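Local coordinates for salt-tolerant glutaminase (Micrococcus luteus, PDB 3AGD), which probably catalyses the hydrolysis of L-glutamine to L-glutamate and ammonium, as a salt-tolerant member of the glutaminase family, at residues A[62-67]-A[256-261]; A[110-115]-A[235-240]. All blocks are in the same frame, centred on the assembly; numbering follows the deposited sequence.

Contact 1 (A[62-67]-A[256-261]); sequences IQSASK and PAKSGV
Two bends in Lys-258 fold its chain against Ser-64: CG leaves anti to the backbone N, then the chain turns at chi2 (68°) and again at chi4 (79°). CG lies against the carbonyl of the turn, 3.7 Å from Ser-64 O, while the last bend brings NZ to 3.3 Å from Ser-64 CB. That ammonium donates to the carbonyl O of the next residue, Ser-259, in the carbonyl plane, Lys-258 NZ to Ser-259 O 3.0 Å, a bond that fixes where the bent chain ends. Ser-64 OG stands anti to its carbonyl carbon (chi1 -75°) and reaches a water 2.9 Å away, which also accepts from Val-261 N and so joins the two segments. A second water takes bonds from both Lys-258 NZ and Lys-67 NZ; Lys-67 is further held by Asn-114 OD1 and Met-112 O. Ser-64 in a 3-10 turn and Lys-67 at the start of helix 67-78 are consistent with the SxxK motif of beta-lactamase-like enzymes, Tyr-191 probably with the hydroxyl of their (S/Y)xN element, and Lys-258, Ser-259 and Gly-260, at the edge of the antiparallel sheet, probably with KTG. Ser-64 and Val-261 bind L-glutamate in another structure of this protein. At the other end, Gly-260 presents only its CA, which Gln-63 CB approaches at 3.9 Å. Gln-63 then crosses Val-261 at about a right angle, its CG resting 3.7 Å from the CG2 methyl, while Gln-63 NE2 is hydrogen-bonded to Thr-61 OG1.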
# COMPACT_ATOMS: atom_id res chain seq x y z
N ILE A 62 -3.82 24.57 10.17
CA ILE A 62 -3.91 23.25 9.57
C ILE A 62 -5.23 22.98 8.86
O ILE A 62 -5.29 22.17 7.94
CB ILE A 62 -3.64 22.16 10.64
CG1 ILE A 62 -3.57 20.78 10.00
CG2 ILE A 62 -4.73 22.20 11.69
CD1 ILE A 62 -3.13 19.70 10.98
N GLN A 63 -6.29 23.66 9.29
CA GLN A 63 -7.61 23.48 8.70
C GLN A 63 -7.98 21.99 8.58
O GLN A 63 -7.77 21.22 9.52
CB GLN A 63 -7.67 24.16 7.33
CG GLN A 63 -7.53 25.70 7.38
CD GLN A 63 -8.59 26.36 8.26
OE1 GLN A 63 -9.74 25.94 8.28
NE2 GLN A 63 -8.20 27.41 8.98
N SER A 64 -8.51 21.58 7.43
CA SER A 64 -8.93 20.19 7.22
C SER A 64 -7.87 19.11 7.39
O SER A 64 -8.21 17.93 7.56
CB SER A 64 -9.59 20.03 5.85
OG SER A 64 -10.90 20.57 5.86
N ALA A 65 -6.60 19.48 7.35
CA ALA A 65 -5.54 18.49 7.53
C ALA A 65 -5.52 18.05 9.00
O ALA A 65 -4.69 17.24 9.41
CB ALA A 65 -4.19 19.05 7.12
N SER A 66 -6.45 18.58 9.78
CA SER A 66 -6.57 18.24 11.19
C SER A 66 -7.45 17.00 11.31
O SER A 66 -7.34 16.23 12.27
CB SER A 66 -7.24 19.37 11.95
OG SER A 66 -8.61 19.46 11.61
N LYS A 67 -8.33 16.82 10.33
CA LYS A 67 -9.28 15.72 10.33
C LYS A 67 -8.74 14.31 10.58
O LYS A 67 -9.31 13.57 11.37
CB LYS A 67 -10.09 15.77 9.03
CG LYS A 67 -10.96 17.03 8.94
CD LYS A 67 -11.65 17.14 7.59
CE LYS A 67 -12.58 18.34 7.55
NZ LYS A 67 -13.21 18.48 6.21
N PRO A 256 -1.49 8.91 0.01
CA PRO A 256 -2.62 9.34 0.84
C PRO A 256 -2.39 10.79 1.27
O PRO A 256 -1.36 11.11 1.84
CB PRO A 256 -2.57 8.36 2.00
CG PRO A 256 -2.06 7.09 1.35
CD PRO A 256 -0.96 7.61 0.45
N ALA A 257 -3.35 11.67 0.99
CA ALA A 257 -3.17 13.07 1.35
C ALA A 257 -4.43 13.84 1.70
O ALA A 257 -5.55 13.38 1.48
CB ALA A 257 -2.44 13.80 0.22
N LYS A 258 -4.23 15.03 2.27
CA LYS A 258 -5.32 15.92 2.64
C LYS A 258 -4.82 17.36 2.62
O LYS A 258 -3.78 17.67 3.21
CB LYS A 258 -5.84 15.59 4.04
CG LYS A 258 -7.09 16.39 4.42
CD LYS A 258 -8.28 15.97 3.56
CE LYS A 258 -9.52 16.81 3.84
NZ LYS A 258 -9.47 18.13 3.17
N SER A 259 -5.56 18.23 1.95
CA SER A 259 -5.20 19.64 1.88
C SER A 259 -6.05 20.46 2.85
O SER A 259 -7.09 20.00 3.33
CB SER A 259 -5.39 20.16 0.45
OG SER A 259 -4.96 21.51 0.33
N GLY A 260 -5.59 21.68 3.12
CA GLY A 260 -6.30 22.60 4.00
C GLY A 260 -6.37 23.94 3.27
O GLY A 260 -5.40 24.31 2.60
N VAL A 261 -7.48 24.67 3.40
CA VAL A 261 -7.63 25.94 2.70
C VAL A 261 -6.62 27.04 3.05
O VAL A 261 -6.59 28.08 2.40
CB VAL A 261 -9.07 26.52 2.87
CG1 VAL A 261 -10.08 25.63 2.15
CG2 VAL A 261 -9.43 26.64 4.34
O HOH W 1 -9.87 23.03 4.73
O HOH W 2 -12.15 19.18 3.53

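Contact 2 (A[110-115]-A[235-240]); sequences NAMINA and SVMTSS
The hydroxyl of Ser-240 points from the last turn of helix 227-240 to the amide group of Asn-110, with OG 3.6 Å from Asn-110 CG, and accepts a hydrogen bond from the backbone N of Ser-92. Beside it Ser-240 CB lies 4.0 Å from Met-112 CB, so the serine touches both side chains of the loop. Met-112 carries most of the remaining contact. Bent at chi2 (-58°) and chi3 (103°), its chain lies against Val-236, and both CG, at 3.7 Å, and CE, at 3.9 Å, touch the same Val-236 CG1 methyl. Between these two carbons, Met-112 SD meets Met-237 CG at 4.2 Å, the two side chains crossing obliquely. Val-236 directs its CG1 methyl to the loop because CG1 is anti to its backbone N (chi1 173°). Met-112 CG also sits 3.6 Å from Val-236 O, the carbonyl that receives the helical bond from Ser-240 N. Helix 227-240 is thereby joined to the loop that enters helix 114-123, with Ile-113 as its N-cap residue, inside the helical part of a beta-lactamase-like fold. Tyr-71 of helix 67-78 packs on both Ala-111 and Val-236, tying a third helix to the pair. Just beyond Met-112, Asn-114 binds L-glutamate in another structure of this protein, and its ND2 is hydrogen-bonded to Asn-167 OD1. Away from the loop, the helix borders the second subunit, whose Met-307 packs on Ser-235 and Thr-238.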
# COMPACT_ATOMS: atom_id res chain seq x y z
N ASN A 110 -17.96 9.99 5.80
CA ASN A 110 -16.62 9.68 6.31
C ASN A 110 -16.01 10.83 7.10
O ASN A 110 -16.54 11.94 7.11
CB ASN A 110 -15.68 9.27 5.17
CG ASN A 110 -15.49 10.37 4.16
OD1 ASN A 110 -16.08 10.35 3.08
ND2 ASN A 110 -14.68 11.36 4.50
N ALA A 111 -14.89 10.56 7.76
CA ALA A 111 -14.19 11.54 8.60
C ALA A 111 -13.48 12.68 7.88
O ALA A 111 -13.10 13.66 8.52
CB ALA A 111 -13.20 10.81 9.52
N MET A 112 -13.30 12.56 6.57
CA MET A 112 -12.61 13.59 5.78
C MET A 112 -13.49 14.77 5.37
O MET A 112 -12.99 15.86 5.10
CB MET A 112 -12.00 12.96 4.52
CG MET A 112 -10.92 11.93 4.81
SD MET A 112 -9.54 12.59 5.78
CE MET A 112 -9.90 11.95 7.40
N ILE A 113 -14.80 14.55 5.32
CA ILE A 113 -15.73 15.62 4.96
C ILE A 113 -16.18 16.31 6.24
O ILE A 113 -16.20 15.70 7.32
CB ILE A 113 -16.98 15.07 4.22
CG1 ILE A 113 -17.75 14.12 5.13
CG2 ILE A 113 -16.55 14.35 2.95
CD1 ILE A 113 -19.06 13.62 4.54
N ASN A 114 -16.53 17.58 6.13
CA ASN A 114 -16.95 18.37 7.28
C ASN A 114 -17.95 17.66 8.19
O ASN A 114 -17.71 17.51 9.38
CB ASN A 114 -17.53 19.71 6.81
CG ASN A 114 -16.45 20.63 6.28
OD1 ASN A 114 -15.36 20.19 5.90
ND2 ASN A 114 -16.75 21.93 6.25
N ALA A 115 -19.07 17.22 7.62
CA ALA A 115 -20.11 16.53 8.39
C ALA A 115 -19.53 15.39 9.23
O ALA A 115 -19.89 15.23 10.40
CB ALA A 115 -21.18 16.00 7.45
N SER A 235 -6.29 4.76 5.48
CA SER A 235 -7.23 4.18 4.51
C SER A 235 -8.28 5.23 4.14
O SER A 235 -8.56 5.45 2.96
CB SER A 235 -7.94 2.94 5.08
OG SER A 235 -7.07 1.82 5.16
N VAL A 236 -8.84 5.89 5.15
CA VAL A 236 -9.85 6.91 4.94
C VAL A 236 -9.31 8.11 4.16
O VAL A 236 -10.02 8.72 3.36
CB VAL A 236 -10.45 7.36 6.29
CG1 VAL A 236 -11.38 8.54 6.11
CG2 VAL A 236 -11.19 6.19 6.91
N MET A 237 -8.04 8.45 4.40
CA MET A 237 -7.39 9.55 3.69
C MET A 237 -7.29 9.17 2.22
O MET A 237 -7.55 9.97 1.32
CB MET A 237 -5.98 9.80 4.25
CG MET A 237 -5.91 10.59 5.55
SD MET A 237 -4.22 10.63 6.21
CE MET A 237 -3.41 11.70 5.02
N THR A 238 -6.90 7.93 1.98
CA THR A 238 -6.74 7.42 0.62
C THR A 238 -8.04 7.52 -0.16
O THR A 238 -8.08 8.09 -1.25
CB THR A 238 -6.27 5.94 0.65
OG1 THR A 238 -5.04 5.85 1.37
CG2 THR A 238 -6.07 5.41 -0.76
N SER A 239 -9.12 6.98 0.41
CA SER A 239 -10.42 6.99 -0.26
C SER A 239 -11.09 8.34 -0.48
O SER A 239 -11.71 8.56 -1.52
CB SER A 239 -11.40 6.08 0.51
OG SER A 239 -10.94 4.74 0.51
N SER A 240 -10.97 9.25 0.49
CA SER A 240 -11.63 10.55 0.36
C SER A 240 -10.78 11.81 0.53
O SER A 240 -11.25 12.91 0.23
CB SER A 240 -12.80 10.62 1.33
OG SER A 240 -13.67 9.53 1.12

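Both contacts are buried and lie on the same side of the chain's centre, with contact 2 nested in sequence inside the loop closed by contact 1. Contact 1 sets a turn against an edge strand, and its chemistry is polar: lysines, a serine and two bridging waters line the site. Contact 2 sets a loop against a helix and is mostly apolar, with a polar pair at one end. Lys-67 joins them through probable hydrogen bonds, so segment 110-115 supplies acceptors to a lysine of contact 1. Pro-256 and Thr-238 provide a second junction, by packing.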